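Local coordinates for protein cytosolic phospholipase A2 delta (Homo sapiens, PDB 5IZ5) that hydrolyses the sn-2 ester of membrane glycerophospholipids in a calcium-dependent reaction, with a preference for linoleic acid at that position, at residues R81-S86 / R249-G254; E407-Y412 / A590-G595; L479-W484 / Q639-E644; A728-H733 / L801-T806. The protein carries 3 engineered substitutions. One frame throughout, in Å; residues are numbered along the deposited sequence.

Interaction 1: residues R81-S86 / R249-G254; sequences RFLIQS and RPLTIG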
loop_
_atom_site.group_PDB
_atom_site.type_symbol
_atom_site.label_atom_id
_atom_site.label_comp_id
_atom_site.label_asym_id
_atom_site.label_seq_id
_atom_site.Cartn_x
_atom_site.Cartn_y
_atom_site.Cartn_z
ATOM N N ARG B 81 -3.243 -14.815 33.325
ATOM C CA ARG B 81 -2.041 -15.451 32.770
ATOM C C ARG B 81 -2.002 -15.461 31.248
ATOM O O ARG B 81 -2.975 -15.854 30.603
ATOM C CB ARG B 81 -1.936 -16.883 33.283
ATOM C CG ARG B 81 -1.372 -16.966 34.683
ATOM C CD ARG B 81 -1.723 -18.302 35.337
ATOM N NE ARG B 81 -2.634 -18.155 36.471
ATOM C CZ ARG B 81 -3.967 -18.208 36.415
ATOM N NH1 ARG B 81 -4.610 -18.405 35.264
ATOM N NH2 ARG B 81 -4.670 -18.062 37.532
ATOM N N PHE B 82 -0.866 -15.026 30.697
ATOM C CA PHE B 82 -0.600 -15.041 29.259
ATOM C C PHE B 82 0.631 -15.888 28.926
ATOM O O PHE B 82 1.595 -15.910 29.686
ATOM C CB PHE B 82 -0.283 -13.623 28.777
ATOM C CG PHE B 82 -1.425 -12.636 28.899
ATOM C CD1 PHE B 82 -2.305 -12.446 27.845
ATOM C CD2 PHE B 82 -1.582 -11.851 30.037
ATOM C CE1 PHE B 82 -3.336 -11.520 27.929
ATOM C CE2 PHE B 82 -2.617 -10.917 30.131
ATOM C CZ PHE B 82 -3.494 -10.751 29.072
ATOM N N LEU B 83 0.621 -16.552 27.775
ATOM C CA LEU B 83 1.855 -17.082 27.193
ATOM C C LEU B 83 2.503 -15.984 26.333
ATOM O O LEU B 83 1.857 -15.414 25.455
ATOM C CB LEU B 83 1.592 -18.357 26.385
ATOM C CG LEU B 83 2.678 -19.448 26.532
ATOM C CD1 LEU B 83 2.896 -19.840 27.992
ATOM C CD2 LEU B 83 2.352 -20.692 25.715
ATOM N N ILE B 84 3.772 -15.683 26.616
ATOM C CA ILE B 84 4.496 -14.574 25.998
ATOM C C ILE B 84 5.677 -15.076 25.154
ATOM O O ILE B 84 6.537 -15.814 25.642
ATOM C CB ILE B 84 5.025 -13.613 27.091
ATOM C CG1 ILE B 84 3.857 -12.966 27.860
ATOM C CG2 ILE B 84 5.952 -12.551 26.505
ATOM C CD1 ILE B 84 2.877 -12.182 27.011
ATOM N N GLN B 85 5.704 -14.672 23.887
ATOM C CA GLN B 85 6.825 -14.945 22.981
ATOM C C GLN B 85 7.805 -13.779 23.050
ATOM O O GLN B 85 7.483 -12.659 22.658
ATOM C CB GLN B 85 6.313 -15.150 21.550
ATOM C CG GLN B 85 7.365 -15.311 20.466
ATOM C CD GLN B 85 8.436 -16.322 20.818
ATOM O OE1 GLN B 85 9.566 -15.955 21.126
ATOM N NE2 GLN B 85 8.086 -17.600 20.772
ATOM N N SER B 86 9.002 -14.049 23.560
ATOM C CA SER B 86 10.014 -13.008 23.781
ATOM C C SER B 86 10.500 -12.330 22.492
ATOM O O SER B 86 10.964 -11.198 22.528
ATOM C CB SER B 86 11.220 -13.594 24.528
ATOM O OG SER B 86 11.848 -14.617 23.766
ATOM N N ARG B 249 -4.738 -26.462 24.416
ATOM C CA ARG B 249 -3.561 -26.098 25.215
ATOM C C ARG B 249 -2.403 -25.675 24.318
ATOM O O ARG B 249 -2.297 -26.148 23.187
ATOM C CB ARG B 249 -3.139 -27.256 26.132
ATOM C CG ARG B 249 -3.801 -27.284 27.506
ATOM C CD ARG B 249 -5.256 -26.824 27.560
ATOM N NE ARG B 249 -5.632 -26.458 28.925
ATOM C CZ ARG B 249 -5.897 -27.327 29.901
ATOM N NH1 ARG B 249 -5.839 -28.642 29.684
ATOM N NH2 ARG B 249 -6.229 -26.879 31.107
ATOM N N PRO B 250 -1.536 -24.776 24.821
ATOM C CA PRO B 250 -0.463 -24.228 23.996
ATOM C C PRO B 250 0.500 -25.269 23.462
ATOM O O PRO B 250 0.863 -26.201 24.178
ATOM C CB PRO B 250 0.284 -23.298 24.951
ATOM C CG PRO B 250 -0.708 -22.936 25.984
ATOM C CD PRO B 250 -1.559 -24.156 26.155
ATOM N N LEU B 251 0.889 -25.100 22.204
ATOM C CA LEU B 251 1.923 -25.919 21.575
ATOM C C LEU B 251 1.682 -27.434 21.720
ATOM O O LEU B 251 2.631 -28.206 21.853
ATOM C CB LEU B 251 3.305 -25.567 22.152
ATOM C CG LEU B 251 3.954 -24.196 21.888
ATOM C CD1 LEU B 251 3.571 -23.602 20.538
ATOM C CD2 LEU B 251 3.675 -23.220 23.015
ATOM N N THR B 252 0.419 -27.853 21.723
ATOM C CA THR B 252 0.079 -29.277 21.771
ATOM C C THR B 252 0.335 -29.949 20.426
ATOM O O THR B 252 0.591 -29.296 19.402
ATOM C CB THR B 252 -1.385 -29.519 22.188
ATOM O OG1 THR B 252 -2.267 -28.754 21.357
ATOM C CG2 THR B 252 -1.598 -29.127 23.646
ATOM N N ILE B 253 0.290 -31.272 20.456
ATOM C CA ILE B 253 0.341 -32.080 19.246
ATOM C C ILE B 253 -1.091 -32.244 18.760
ATOM O O ILE B 253 -2.038 -32.069 19.532
ATOM C CB ILE B 253 0.954 -33.481 19.515
ATOM C CG1 ILE B 253 2.298 -33.368 20.236
ATOM C CG2 ILE B 253 1.140 -34.279 18.227
ATOM C CD1 ILE B 253 2.659 -34.604 21.032
ATOM N N GLY B 254 -1.236 -32.564 17.477
ATOM C CA GLY B 254 -2.517 -32.921 16.898
ATOM C C GLY B 254 -3.304 -33.944 17.702
ATOM O O GLY B 254 -2.725 -34.793 18.386
#
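Leu83 CD2 meets the puckered ring of Pro250 at CB and CG, and no planar group meets another across this contact. The methyl lies 3.4 Å from Pro250 CB and 3.8 Å from Pro250 CG, so it alone makes the whole approach to the ring. The shorter distance is tight for two carbons, and the Leu83 side chain stands far from a staggered position (chi1 -141°), so the exact fit of this methyl should be read with caution. The same methyl also reaches Leu251, with Leu83 CD2 3.9 Å from Leu251 CD2. The aromatic ring of the neighbouring Phe82 points to the other side of its strand, where it meets Phe63 edge-to-face; Phe82 and Ile84 both pack on Leu55 of the facing sheet.

Residues 249-252 form a type II beta turn, with Leu251 in a left-handed backbone conformation (phi 52°, psi 33°). The Thr252 hydroxyl donates to the carbonyl oxygen of Arg249, OG1 to O 3.2 Å, and so bridges the two ends of the turn. Leu251 has a backbone hydrogen bond to Ala217 as well, which ties the turn to its own domain.

Only 91 Å² is buried between the segments, all of it on Leu83, Pro250 and Leu251. The geometry is that of a small interdomain contact: strand 75-85 of the N-terminal C2 sandwich keeps alternate residues for its core and offers Leu83 outward to a beta turn joining strands 244-248 and 255-263, in the region matching a second C2-type domain.

Interaction 2: residues E407-Y412 / A590-G595; sequences ERLASY and AQAFKG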
loop_
_atom_site.group_PDB
_atom_site.type_symbol
_atom_site.label_atom_id
_atom_site.label_comp_id
_atom_site.label_asym_id
_atom_site.label_seq_id
_atom_site.Cartn_x
_atom_site.Cartn_y
_atom_site.Cartn_z
ATOM N N GLU B 407 -25.779 3.449 -22.559
ATOM C CA GLU B 407 -25.262 2.070 -22.503
ATOM C C GLU B 407 -24.084 1.973 -21.535
ATOM O O GLU B 407 -24.007 1.054 -20.712
ATOM C CB GLU B 407 -24.840 1.586 -23.902
ATOM C CG GLU B 407 -24.324 0.128 -23.985
ATOM C CD GLU B 407 -25.402 -0.879 -24.357
ATOM O OE1 GLU B 407 -25.922 -0.792 -25.485
ATOM O OE2 GLU B 407 -25.730 -1.772 -23.545
ATOM N N ARG B 408 -23.174 2.933 -21.632
ATOM C CA ARG B 408 -21.984 2.954 -20.796
ATOM C C ARG B 408 -22.318 3.172 -19.314
ATOM O O ARG B 408 -21.821 2.462 -18.438
ATOM C CB ARG B 408 -20.994 3.988 -21.328
ATOM C CG ARG B 408 -20.041 3.403 -22.357
ATOM C CD ARG B 408 -18.601 3.849 -22.228
ATOM N NE ARG B 408 -17.806 3.529 -23.422
ATOM C CZ ARG B 408 -17.859 4.229 -24.554
ATOM N NH1 ARG B 408 -18.664 5.285 -24.657
ATOM N NH2 ARG B 408 -17.114 3.870 -25.593
ATOM N N LEU B 409 -23.193 4.133 -19.038
ATOM C CA LEU B 409 -23.609 4.416 -17.671
ATOM C C LEU B 409 -24.327 3.216 -17.041
ATOM O O LEU B 409 -24.072 2.867 -15.880
ATOM C CB LEU B 409 -24.486 5.664 -17.657
ATOM C CG LEU B 409 -23.741 6.965 -18.012
ATOM C CD1 LEU B 409 -24.748 8.091 -18.167
ATOM C CD2 LEU B 409 -22.666 7.356 -17.005
ATOM N N ALA B 410 -25.184 2.566 -17.824
ATOM C CA ALA B 410 -25.857 1.340 -17.399
ATOM C C ALA B 410 -24.851 0.230 -17.075
ATOM O O ALA B 410 -24.997 -0.473 -16.071
ATOM C CB ALA B 410 -26.821 0.869 -18.473
ATOM N N SER B 411 -23.827 0.088 -17.915
ATOM C CA SER B 411 -22.766 -0.898 -17.685
ATOM C C SER B 411 -22.026 -0.630 -16.386
ATOM O O SER B 411 -21.693 -1.573 -15.670
ATOM C CB SER B 411 -21.761 -0.918 -18.840
ATOM O OG SER B 411 -22.425 -1.194 -20.052
ATOM N N TYR B 412 -21.760 0.641 -16.076
ATOM C CA TYR B 412 -21.096 0.959 -14.818
ATOM C C TYR B 412 -21.946 0.474 -13.655
ATOM O O TYR B 412 -21.455 -0.187 -12.728
ATOM C CB TYR B 412 -20.850 2.468 -14.624
ATOM C CG TYR B 412 -19.923 3.170 -15.584
ATOM C CD1 TYR B 412 -19.051 2.467 -16.417
ATOM C CD2 TYR B 412 -19.901 4.564 -15.630
ATOM C CE1 TYR B 412 -18.205 3.135 -17.281
ATOM C CE2 TYR B 412 -19.056 5.238 -16.487
ATOM C CZ TYR B 412 -18.207 4.517 -17.306
ATOM O OH TYR B 412 -17.371 5.176 -18.166
ATOM N N ALA B 590 -22.616 12.628 -13.770
ATOM C CA ALA B 590 -23.026 13.148 -12.471
ATOM C C ALA B 590 -24.487 12.836 -12.199
ATOM O O ALA B 590 -24.842 12.420 -11.104
ATOM C CB ALA B 590 -22.785 14.650 -12.397
ATOM N N GLN B 591 -25.329 13.012 -13.205
ATOM C CA GLN B 591 -26.757 12.743 -13.049
ATOM C C GLN B 591 -27.026 11.289 -12.646
ATOM O O GLN B 591 -27.892 11.018 -11.811
ATOM C CB GLN B 591 -27.497 13.120 -14.333
ATOM C CG GLN B 591 -27.599 14.617 -14.526
ATOM C CD GLN B 591 -28.676 15.016 -15.515
ATOM O OE1 GLN B 591 -28.864 14.375 -16.553
ATOM N NE2 GLN B 591 -29.390 16.089 -15.197
ATOM N N ALA B 592 -26.259 10.363 -13.212
ATOM C CA ALA B 592 -26.438 8.940 -12.926
ATOM C C ALA B 592 -25.837 8.513 -11.591
ATOM O O ALA B 592 -26.353 7.595 -10.965
ATOM C CB ALA B 592 -25.842 8.097 -14.042
ATOM N N PHE B 593 -24.754 9.173 -11.168
ATOM C CA PHE B 593 -23.890 8.675 -10.093
ATOM C C PHE B 593 -23.597 9.622 -8.923
ATOM O O PHE B 593 -23.036 9.203 -7.910
ATOM C CB PHE B 593 -22.596 8.189 -10.747
ATOM C CG PHE B 593 -22.750 6.851 -11.396
ATOM C CD1 PHE B 593 -22.775 5.687 -10.630
ATOM C CD2 PHE B 593 -22.932 6.754 -12.757
ATOM C CE1 PHE B 593 -22.946 4.455 -11.229
ATOM C CE2 PHE B 593 -23.095 5.521 -13.363
ATOM C CZ PHE B 593 -23.109 4.373 -12.597
ATOM N N LYS B 594 -24.000 10.879 -9.026
ATOM C CA LYS B 594 -23.745 11.836 -7.948
ATOM C C LYS B 594 -24.417 11.351 -6.670
ATOM O O LYS B 594 -23.791 11.251 -5.616
ATOM C CB LYS B 594 -24.295 13.206 -8.363
ATOM C CG LYS B 594 -23.697 14.424 -7.690
ATOM C CD LYS B 594 -24.407 14.809 -6.399
ATOM C CE LYS B 594 -24.562 16.323 -6.287
ATOM N NZ LYS B 594 -24.548 16.805 -4.876
ATOM N N GLY B 595 -25.691 11.010 -6.791
ATOM C CA GLY B 595 -26.477 10.525 -5.670
ATOM C C GLY B 595 -25.974 9.181 -5.180
ATOM O O GLY B 595 -25.751 8.979 -3.988
#
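Leu409 and Tyr412, one helical turn apart on helix 406-422, receive the ring of Phe593 from helix 588-593. All three side chains place CG beside the backbone N, and in Phe593 this torsion (chi1 -78°) carries the ring toward the other helix. Its CZ comes obliquely to 3.6 Å from Tyr412 CB. The rim of the phenylalanine ring also meets a carbonyl in its plane, with Phe593 CZ 3.7 Å from Leu409 O.

The Tyr412 and Phe593 side chains are directed roughly perpendicular to each other, and Phe593 CE2 sits at the edge of the tyrosine ring. The carbonyl oxygen of Arg408 stands over one face of that ring, offset toward its rim. Leu409 and Phe593 lie alongside, pointing opposite ways. The leucine torsions (chi1 -68°, chi2 172°) splay its two methyls to separate partners: CD2 is 4.1 Å from Phe593 CE2, while CD1 reaches Ala592 CB at 4.3 Å.

Around this pair, helix 428-441 supplies Leu434 and Val435 against Tyr412, Leu431 against Phe593, and Ser438 to hydrogen-bond the tyrosine hydroxyl, while Trp543 of helix 534-543 packs on Phe593.

Interaction 3: residues L479-W484 / Q639-E644; sequences LDFKEW and QLTPKE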
loop_
_atom_site.group_PDB
_atom_site.type_symbol
_atom_site.label_atom_id
_atom_site.label_comp_id
_atom_site.label_asym_id
_atom_site.label_seq_id
_atom_site.Cartn_x
_atom_site.Cartn_y
_atom_site.Cartn_z
ATOM N N LEU B 479 -2.194 12.210 10.492
ATOM C CA LEU B 479 -2.509 12.693 9.129
ATOM C C LEU B 479 -1.366 12.348 8.169
ATOM O O LEU B 479 -1.582 11.918 7.025
ATOM C CB LEU B 479 -2.741 14.218 9.153
ATOM C CG LEU B 479 -3.249 15.018 7.921
ATOM C CD1 LEU B 479 -2.197 15.158 6.819
ATOM C CD2 LEU B 479 -4.542 14.432 7.363
ATOM N N ASP B 480 -0.150 12.537 8.668
ATOM C CA ASP B 480 1.081 12.336 7.906
ATOM C C ASP B 480 1.781 10.992 8.178
ATOM O O ASP B 480 2.962 10.842 7.858
ATOM C CB ASP B 480 2.055 13.506 8.140
ATOM C CG ASP B 480 2.374 13.733 9.610
ATOM O OD1 ASP B 480 3.401 14.388 9.887
ATOM O OD2 ASP B 480 1.607 13.275 10.487
ATOM N N PHE B 481 1.065 10.043 8.787
ATOM C CA PHE B 481 1.457 8.629 8.771
ATOM C C PHE B 481 1.282 8.089 7.362
ATOM O O PHE B 481 0.185 8.149 6.812
ATOM C CB PHE B 481 0.576 7.825 9.718
ATOM C CG PHE B 481 0.852 6.338 9.711
ATOM C CD1 PHE B 481 0.194 5.498 8.819
ATOM C CD2 PHE B 481 1.750 5.776 10.610
ATOM C CE1 PHE B 481 0.434 4.135 8.817
ATOM C CE2 PHE B 481 1.991 4.412 10.614
ATOM C CZ PHE B 481 1.332 3.592 9.717
ATOM N N LYS B 482 2.347 7.545 6.786
ATOM C CA LYS B 482 2.310 7.134 5.385
ATOM C C LYS B 482 3.396 6.117 5.087
ATOM O O LYS B 482 4.549 6.317 5.440
ATOM C CB LYS B 482 2.462 8.363 4.475
ATOM C CG LYS B 482 3.684 9.207 4.769
ATOM C CD LYS B 482 3.683 10.434 3.880
ATOM C CE LYS B 482 5.087 10.944 3.591
ATOM N NZ LYS B 482 5.168 11.512 2.213
ATOM N N GLU B 483 2.995 5.031 4.434
ATOM C CA GLU B 483 3.847 3.885 4.127
ATOM C C GLU B 483 3.817 3.602 2.634
ATOM O O GLU B 483 2.744 3.503 2.033
ATOM C CB GLU B 483 3.355 2.652 4.889
ATOM C CG GLU B 483 3.284 2.879 6.390
ATOM C CD GLU B 483 2.614 1.742 7.134
ATOM O OE1 GLU B 483 3.172 1.315 8.158
ATOM O OE2 GLU B 483 1.529 1.289 6.706
ATOM N N TRP B 484 4.995 3.460 2.038
ATOM C CA TRP B 484 5.086 3.211 0.605
ATOM C C TRP B 484 4.730 1.759 0.304
ATOM O O TRP B 484 5.276 0.840 0.917
ATOM C CB TRP B 484 6.481 3.553 0.071
ATOM C CG TRP B 484 6.783 5.026 0.156
ATOM C CD1 TRP B 484 7.473 5.665 1.142
ATOM C CD2 TRP B 484 6.375 6.040 -0.771
ATOM N NE1 TRP B 484 7.525 7.015 0.882
ATOM C CE2 TRP B 484 6.859 7.273 -0.287
ATOM C CE3 TRP B 484 5.649 6.025 -1.961
ATOM C CZ2 TRP B 484 6.639 8.486 -0.959
ATOM C CZ3 TRP B 484 5.430 7.229 -2.633
ATOM C CH2 TRP B 484 5.927 8.443 -2.132
ATOM N N GLN B 639 0.137 0.007 17.312
ATOM C CA GLN B 639 -0.569 0.890 16.374
ATOM C C GLN B 639 -0.058 0.805 14.929
ATOM O O GLN B 639 -0.422 1.641 14.107
ATOM C CB GLN B 639 -0.479 2.346 16.839
ATOM C CG GLN B 639 -0.650 2.540 18.341
ATOM C CD GLN B 639 -0.684 4.009 18.739
ATOM O OE1 GLN B 639 0.242 4.770 18.435
ATOM N NE2 GLN B 639 -1.752 4.416 19.424
ATOM N N LEU B 640 0.770 -0.190 14.613
ATOM C CA LEU B 640 1.281 -0.337 13.243
ATOM C C LEU B 640 0.324 -1.112 12.336
ATOM O O LEU B 640 -0.685 -1.630 12.796
ATOM C CB LEU B 640 2.674 -0.976 13.262
ATOM C CG LEU B 640 3.790 -0.094 13.840
ATOM C CD1 LEU B 640 5.149 -0.731 13.619
ATOM C CD2 LEU B 640 3.777 1.305 13.244
ATOM N N THR B 641 0.655 -1.195 11.045
ATOM C CA THR B 641 -0.261 -1.747 10.038
ATOM C C THR B 641 -0.588 -3.257 10.137
ATOM O O THR B 641 -1.700 -3.658 9.761
ATOM C CB THR B 641 0.238 -1.412 8.605
ATOM O OG1 THR B 641 0.288 0.010 8.440
ATOM C CG2 THR B 641 -0.664 -1.992 7.522
ATOM N N PRO B 642 0.354 -4.094 10.621
ATOM C CA PRO B 642 0.091 -5.537 10.628
ATOM C C PRO B 642 -1.227 -5.936 11.290
ATOM O O PRO B 642 -1.880 -6.863 10.825
ATOM C CB PRO B 642 1.285 -6.098 11.403
ATOM C CG PRO B 642 2.387 -5.165 11.060
ATOM C CD PRO B 642 1.734 -3.806 11.054
ATOM N N LYS B 643 -1.628 -5.219 12.332
ATOM C CA LYS B 643 -2.858 -5.543 13.040
ATOM C C LYS B 643 -4.149 -5.054 12.372
ATOM O O LYS B 643 -5.231 -5.398 12.840
ATOM C CB LYS B 643 -2.743 -5.174 14.524
ATOM C CG LYS B 643 -3.763 -4.241 15.144
ATOM C CD LYS B 643 -3.420 -2.777 14.949
ATOM C CE LYS B 643 -4.519 -1.894 15.515
ATOM N NZ LYS B 643 -4.279 -0.456 15.213
ATOM N N GLU B 644 -4.054 -4.307 11.267
ATOM C CA GLU B 644 -5.247 -3.824 10.585
ATOM C C GLU B 644 -5.794 -4.876 9.618
ATOM O O GLU B 644 -5.033 -5.509 8.871
ATOM C CB GLU B 644 -4.939 -2.514 9.848
ATOM C CG GLU B 644 -4.388 -1.421 10.754
ATOM C CD GLU B 644 -5.433 -0.829 11.690
ATOM O OE1 GLU B 644 -5.046 -0.004 12.529
ATOM O OE2 GLU B 644 -6.630 -1.179 11.611
#
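A buried polar contact, edged by apolar packing, joins Glu483 and Thr641 in the alpha/beta hydrolase-type catalytic domain, PLA2c. Glu483 lies on strand 482-487 of the central mixed sheet, antiparallel to its neighbours 463-471 and 492-494; Thr641 belongs to the loop between helix 631-634 and strand 649-650. The backbones stay well apart, with CA atoms of Glu483 and Thr641 separated by 9.1 Å, so side chains span the gap.

Glu483 does so with an extended chain (chi2 172°) that carries its carboxylate away from the strand to Thr641; the two side chains lie alongside, head to tail. Thr641 reaches back by placing OG1 beside its backbone N (chi1 -61°). The loop turns at this point, since Glu644 N donates to Thr641 O at 2.9 Å.

Phe481, two residues before Glu483 and on the same side of the chain, brings the edge of its ring. Thr641 OG1 lies in the ring plane, 3.9 Å from Phe481 CZ, and Leu640 CD2 is also at the edge, 4.4 Å from Phe481 CE2. Lys472 makes a cation-pi contact with this ring.

Several donors surround the buried carboxylate. Glu483 OE1 takes a salt bridge from Lys496 and a hydrogen bond from Tyr497, whose hydroxyl also bonds Thr641 N; Asn470 donates to OE2. Such a setting would be expected to favour the ionised glutamate. The hydroxyl of Thr641 donates to the same OE2; the modelled separation from Thr641 OG1 to Glu483 OE2, 2.5 Å, is very short and its exact value doubtful, against 3.2 Å to OE1.

Interaction 4: residues A728-H733 / L801-T806; sequences APILLH and LQALRT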
loop_
_atom_site.group_PDB
_atom_site.type_symbol
_atom_site.label_atom_id
_atom_site.label_comp_id
_atom_site.label_asym_id
_atom_site.label_seq_id
_atom_site.Cartn_x
_atom_site.Cartn_y
_atom_site.Cartn_z
ATOM N N ALA B 728 25.991 7.158 -4.042
ATOM C CA ALA B 728 24.854 7.941 -4.508
ATOM C C ALA B 728 24.716 7.820 -6.025
ATOM O O ALA B 728 25.710 7.865 -6.737
ATOM C CB ALA B 728 25.025 9.398 -4.119
ATOM N N PRO B 729 23.483 7.667 -6.525
ATOM C CA PRO B 729 23.260 7.581 -7.972
ATOM C C PRO B 729 23.408 8.919 -8.697
ATOM O O PRO B 729 23.235 9.978 -8.089
ATOM C CB PRO B 729 21.811 7.109 -8.064
ATOM C CG PRO B 729 21.177 7.615 -6.820
ATOM C CD PRO B 729 22.228 7.515 -5.765
ATOM N N ILE B 730 23.710 8.846 -9.994
ATOM C CA ILE B 730 23.731 10.010 -10.866
ATOM C C ILE B 730 22.306 10.309 -11.302
ATOM O O ILE B 730 21.569 9.401 -11.681
ATOM C CB ILE B 730 24.593 9.762 -12.129
ATOM C CG1 ILE B 730 26.045 9.487 -11.733
ATOM C CG2 ILE B 730 24.520 10.945 -13.092
ATOM C CD1 ILE B 730 26.874 8.871 -12.834
ATOM N N LEU B 731 21.934 11.584 -11.275
ATOM C CA LEU B 731 20.617 12.017 -11.725
ATOM C C LEU B 731 20.676 12.975 -12.901
ATOM O O LEU B 731 21.357 13.994 -12.849
ATOM C CB LEU B 731 19.869 12.677 -10.575
ATOM C CG LEU B 731 19.044 11.665 -9.783
ATOM C CD1 LEU B 731 19.324 11.809 -8.308
ATOM C CD2 LEU B 731 17.558 11.813 -10.083
ATOM N N LEU B 732 19.952 12.618 -13.955
ATOM C CA LEU B 732 19.678 13.499 -15.075
ATOM C C LEU B 732 18.212 13.861 -15.008
ATOM O O LEU B 732 17.348 12.999 -15.166
ATOM C CB LEU B 732 19.978 12.809 -16.404
ATOM C CG LEU B 732 21.175 13.279 -17.229
ATOM C CD1 LEU B 732 22.330 13.779 -16.376
ATOM C CD2 LEU B 732 21.640 12.160 -18.144
ATOM N N HIS B 733 17.945 15.142 -14.790
ATOM C CA HIS B 733 16.603 15.629 -14.540
ATOM C C HIS B 733 16.064 16.408 -15.736
ATOM O O HIS B 733 16.717 17.336 -16.230
ATOM C CB HIS B 733 16.630 16.521 -13.310
ATOM C CG HIS B 733 15.278 16.978 -12.869
ATOM N ND1 HIS B 733 14.350 16.127 -12.309
ATOM C CD2 HIS B 733 14.705 18.204 -12.887
ATOM C CE1 HIS B 733 13.260 16.809 -12.006
ATOM N NE2 HIS B 733 13.448 18.071 -12.348
ATOM N N LEU B 801 24.569 10.024 -22.685
ATOM C CA LEU B 801 25.697 9.151 -23.017
ATOM C C LEU B 801 26.871 9.384 -22.071
ATOM O O LEU B 801 27.505 8.435 -21.620
ATOM C CB LEU B 801 26.132 9.350 -24.473
ATOM C CG LEU B 801 25.112 8.958 -25.547
ATOM C CD1 LEU B 801 25.555 9.440 -26.920
ATOM C CD2 LEU B 801 24.862 7.459 -25.574
ATOM N N GLN B 802 27.152 10.650 -21.774
ATOM C CA GLN B 802 28.177 11.008 -20.790
ATOM C C GLN B 802 27.899 10.407 -19.416
ATOM O O GLN B 802 28.802 9.872 -18.780
ATOM C CB GLN B 802 28.315 12.521 -20.685
ATOM C CG GLN B 802 29.514 12.970 -19.860
ATOM C CD GLN B 802 29.353 14.378 -19.318
ATOM O OE1 GLN B 802 28.991 15.288 -20.060
ATOM N NE2 GLN B 802 29.622 14.566 -18.021
ATOM N N ALA B 803 26.653 10.502 -18.959
ATOM C CA ALA B 803 26.270 9.941 -17.662
ATOM C C ALA B 803 26.391 8.427 -17.681
ATOM O O ALA B 803 26.862 7.824 -16.716
ATOM C CB ALA B 803 24.858 10.349 -17.292
ATOM N N LEU B 804 25.987 7.815 -18.789
ATOM C CA LEU B 804 26.150 6.377 -18.960
ATOM C C LEU B 804 27.621 5.963 -18.873
ATOM O O LEU B 804 27.939 4.959 -18.234
ATOM C CB LEU B 804 25.535 5.907 -20.280
ATOM C CG LEU B 804 24.009 5.836 -20.297
ATOM C CD1 LEU B 804 23.486 5.714 -21.718
ATOM C CD2 LEU B 804 23.501 4.687 -19.441
ATOM N N ARG B 805 28.511 6.739 -19.495
ATOM C CA ARG B 805 29.950 6.473 -19.414
ATOM C C ARG B 805 30.456 6.574 -17.985
ATOM O O ARG B 805 31.214 5.722 -17.534
ATOM C CB ARG B 805 30.754 7.427 -20.304
ATOM C CG ARG B 805 30.637 7.122 -21.783
ATOM C CD ARG B 805 31.604 7.950 -22.614
ATOM N NE ARG B 805 31.439 7.651 -24.035
ATOM C CZ ARG B 805 31.895 6.556 -24.643
ATOM N NH1 ARG B 805 32.572 5.628 -23.970
ATOM N NH2 ARG B 805 31.674 6.388 -25.941
ATOM N N THR B 806 30.039 7.620 -17.276
ATOM C CA THR B 806 30.417 7.794 -15.877
ATOM C C THR B 806 29.865 6.660 -15.016
ATOM O O THR B 806 30.576 6.118 -14.171
ATOM C CB THR B 806 29.908 9.128 -15.316
ATOM O OG1 THR B 806 30.265 10.189 -16.207
ATOM C CG2 THR B 806 30.503 9.396 -13.944
#
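Ile730 and Thr806 meet because of how each branched side chain is rotated. In Ile730, CG1 stands beside the backbone N (chi1 -62°) and the chain then runs on extended, sending CD1 out toward the helix. In Thr806, OG1 takes the place beside the backbone N (chi1 -50°), which leaves CG2 as the branch to confront the isoleucine. The two side chains cross at about a right angle, with Ile730 CD1 3.8 Å from Thr806 CG2 and 3.9 Å from Thr806 CB.

Ala803, one turn earlier in the helix, gives the other half of the contact. Its methyl points at the strand and is shared by two residues: Leu732 CD2 lies 3.8 Å from Ala803 CB, and Ile730 CG2 approaches the same CB at 4.3 Å. Ile730 and Leu732 both face the helix, while Leu731 between them faces away and packs on Leu687 of helix 685-696.

The axes of strand 730-733 and helix 801-806 run antiparallel at 171° and approach to 9.7 Å. This is helix-on-sheet packing of the alpha/beta kind: strand 730-734 pairs in parallel with 672-676, whose Leu672 touches Ile730 and Ala803, and the C-terminal helix 797-810 lies along one side of the sheet.

The side chains meet one another through carbon alone; Ile730 CD1 also lies 4.0 Å from Ala803 O. The Thr806 hydroxyl is used within its own helix, OG1 donating to Gln802 O at 3.0 Å, leaving the methyl for the sheet. No bond between the segments is found, consistent with a join resting on shape and apolar burial.

How the interactions relate
The four contacts do not touch. Interaction 1 joins the two C2-type regions, whereas interactions 2, 3 and 4 all lie in the PLA2c region. Interactions 1 and 3 have centres 29 Å apart and nearest atoms about 14 Å apart. Interactions 3 and 4 reach the same mixed sheet, with centres 35 Å apart; that sheet also holds strand 327-331, just ahead of substrate-binding Gly334 and Gly335, and strand 360-363, just ahead of the nucleophile Ser365. The loop of interaction 3 runs on to strand 649-650, next to Asp651, the probable proton acceptor. Interaction 2 packs one helix against another, its centre 34 Å from that of interaction 3. All four lie away from the annotated sites.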